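Local coordinates for hypothetical protein HP_0496 (Helicobacter pylori, PDB 2PZH), which hydrolyses the thioester bond of acyl-CoA substrates, acting on long-chain acyl-CoAs and benzoyl-CoA, and may take part in phospholipid metabolism, at residues 81-86 with 106-111. Numbering follows the deposited sequence.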
loop_
_atom_site.group_PDB
_atom_site.type_symbol
_atom_site.label_atom_id
_atom_site.label_comp_id
_atom_site.label_asym_id
_atom_site.label_seq_id
_atom_site.Cartn_x
_atom_site.Cartn_y
_atom_site.Cartn_z
ATOM N N PHE A 81 24.850 14.894 4.032
ATOM C CA PHE A 81 23.726 14.483 3.191
ATOM C C PHE A 81 24.148 13.806 1.889
ATOM O O PHE A 81 25.313 13.869 1.471
ATOM C CB PHE A 81 22.756 15.660 2.939
ATOM C CG PHE A 81 23.265 16.693 1.963
ATOM C CD1 PHE A 81 23.243 16.452 0.596
ATOM C CD2 PHE A 81 23.733 17.919 2.408
ATOM C CE1 PHE A 81 23.694 17.394 -0.306
ATOM C CE2 PHE A 81 24.185 18.874 1.510
ATOM C CZ PHE A 81 24.167 18.612 0.148
ATOM N N VAL A 82 23.195 13.132 1.255
ATOM C CA VAL A 82 23.439 12.565 -0.056
ATOM C C VAL A 82 22.251 12.853 -0.962
ATOM O O VAL A 82 21.098 12.825 -0.514
ATOM C CB VAL A 82 23.692 11.045 0.035
ATOM C CG1 VAL A 82 22.510 10.337 0.745
ATOM C CG2 VAL A 82 23.990 10.454 -1.350
ATOM N N VAL A 83 22.529 13.148 -2.225
ATOM C CA VAL A 83 21.469 13.315 -3.193
ATOM C C VAL A 83 21.596 12.224 -4.241
ATOM O O VAL A 83 22.658 12.032 -4.839
ATOM C CB VAL A 83 21.493 14.708 -3.857
ATOM C CG1 VAL A 83 20.380 14.831 -4.886
ATOM C CG2 VAL A 83 21.375 15.817 -2.800
ATOM N N LEU A 84 20.502 11.508 -4.464
ATOM C CA LEU A 84 20.478 10.424 -5.430
ATOM C C LEU A 84 19.602 10.774 -6.612
ATOM O O LEU A 84 18.547 11.406 -6.460
ATOM C CB LEU A 84 19.926 9.144 -4.804
ATOM C CG LEU A 84 20.802 8.371 -3.825
ATOM C CD1 LEU A 84 20.765 9.021 -2.490
ATOM C CD2 LEU A 84 20.319 6.926 -3.704
ATOM N N PHE A 85 20.022 10.341 -7.792
ATOM C CA PHE A 85 19.174 10.416 -8.955
ATOM C C PHE A 85 18.699 9.014 -9.297
ATOM O O PHE A 85 19.506 8.097 -9.411
ATOM C CB PHE A 85 19.926 11.002 -10.151
ATOM C CG PHE A 85 19.072 11.153 -11.364
ATOM C CD1 PHE A 85 17.889 11.865 -11.293
ATOM C CD2 PHE A 85 19.437 10.583 -12.571
ATOM C CE1 PHE A 85 17.075 12.007 -12.394
ATOM C CE2 PHE A 85 18.628 10.726 -13.690
ATOM C CZ PHE A 85 17.448 11.442 -13.596
ATOM N N GLN A 86 17.392 8.846 -9.456
ATOM C CA GLN A 86 16.866 7.547 -9.811
ATOM C C GLN A 86 15.908 7.650 -10.979
ATOM O O GLN A 86 15.004 8.497 -10.979
ATOM C CB GLN A 86 16.178 6.882 -8.600
ATOM C CG GLN A 86 17.178 6.555 -7.475
ATOM C CD GLN A 86 16.545 5.839 -6.321
ATOM O OE1 GLN A 86 15.909 6.461 -5.473
ATOM N NE2 GLN A 86 16.746 4.519 -6.252
ATOM N N ALA A 106 11.379 9.664 -13.232
ATOM C CA ALA A 106 12.693 10.031 -12.718
ATOM C C ALA A 106 12.519 10.774 -11.409
ATOM O O ALA A 106 11.509 11.461 -11.203
ATOM C CB ALA A 106 13.451 10.888 -13.716
ATOM N N SER A 107 13.489 10.644 -10.514
ATOM C CA SER A 107 13.457 11.447 -9.295
ATOM C C SER A 107 14.844 11.898 -8.881
ATOM O O SER A 107 15.853 11.301 -9.252
ATOM C CB SER A 107 12.788 10.702 -8.146
ATOM O OG SER A 107 13.454 9.491 -7.838
ATOM N N GLU A 108 14.879 12.977 -8.121
ATOM C CA GLU A 108 16.075 13.391 -7.444
ATOM C C GLU A 108 15.647 13.508 -6.013
ATOM O O GLU A 108 14.691 14.219 -5.714
ATOM C CB GLU A 108 16.541 14.755 -7.953
ATOM C CG GLU A 108 17.775 15.260 -7.239
ATOM C CD GLU A 108 18.272 16.594 -7.787
ATOM O OE1 GLU A 108 18.338 16.751 -9.027
ATOM O OE2 GLU A 108 18.629 17.469 -6.968
ATOM N N ILE A 109 16.345 12.809 -5.133
ATOM C CA ILE A 109 15.944 12.731 -3.735
ATOM C C ILE A 109 17.126 13.026 -2.839
ATOM O O ILE A 109 18.214 12.464 -3.032
ATOM C CB ILE A 109 15.391 11.336 -3.412
ATOM C CG1 ILE A 109 14.268 10.998 -4.402
ATOM C CG2 ILE A 109 14.895 11.288 -1.957
ATOM C CD1 ILE A 109 13.886 9.531 -4.455
ATOM N N LYS A 110 16.902 13.902 -1.863
ATOM C CA LYS A 110 17.924 14.282 -0.897
ATOM C C LYS A 110 17.628 13.644 0.460
ATOM O O LYS A 110 16.490 13.658 0.923
ATOM C CB LYS A 110 17.961 15.803 -0.766
ATOM C CG LYS A 110 18.999 16.349 0.213
ATOM C CD LYS A 110 19.053 17.880 0.106
ATOM C CE LYS A 110 20.145 18.478 0.965
ATOM N NZ LYS A 110 19.659 18.760 2.339
ATOM N N PHE A 111 18.657 13.058 1.059
ATOM C CA PHE A 111 18.552 12.401 2.354
ATOM C C PHE A 111 19.530 13.057 3.313
ATOM O O PHE A 111 20.620 13.453 2.908
ATOM C CB PHE A 111 18.912 10.922 2.245
ATOM C CG PHE A 111 18.096 10.175 1.244
ATOM C CD1 PHE A 111 16.947 9.511 1.623
ATOM C CD2 PHE A 111 18.490 10.134 -0.090
ATOM C CE1 PHE A 111 16.196 8.836 0.679
ATOM C CE2 PHE A 111 17.753 9.470 -1.027
ATOM C CZ PHE A 111 16.603 8.812 -0.643
#
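Lys110 reaches over to the neighbouring strand and lays its end over one face of the Phe81 ring. With CG anti to the backbone N (chi1 -180°), its CB and CG run past Val83 CG2, the nearer contact being CG to CG2 at 3.9 Å. CD carries the chain onward, and CE settles over the middle of the Phe81 ring, 3.7 Å from the ring centroid in a CH-pi contact. A bend at chi4 (-88°) then keeps NZ above the same face, 4.4 Å from that centroid, as a cation-pi partner. Beside Lys110 on this face of the sheet, Val83 turns its other methyl, CG1, to the CG of Glu108 at 3.5 Å, while the Phe85 ring lies beside the backbone of Ser107 and meets the Ala106 methyl with its CE1.

On the opposite face Leu84 CD1 presses on Phe111 CE2 at 3.4 Å, the two side chains crossing at about a right angle, and Val82 CG1 packs on Phe111 CB. Helix 22-36 lies against this side: Arg31 touches Leu84, Ile109 and Phe111 and donates to Gln86 OE1, while Gln86 NE2 is hydrogen-bonded to Cys27 O and Thr72 OG1.

Three antiparallel hydrogen-bonded pairs, Val82 with Phe111, Leu84 with Ile109 and Gln86 with Ser107, join the strands. Strand 67-77 hydrogen-bonds to the outer edge of 81-86, and strand 47-58 to that of 106-111, placing this hairpin inside the curved sheet that wraps the long helix in the hot-dog fold. The chemistry thus differs by face: toward the helix, apolar packing and a buried amide with hydrogen-bond partners for both oxygen and nitrogen; on the other, a mixed layer where Glu108 and Lys110 pack aliphatic carbons on Val83 and the partly exposed lysine probably gains some electrostatic stabilisation from the Phe81 ring.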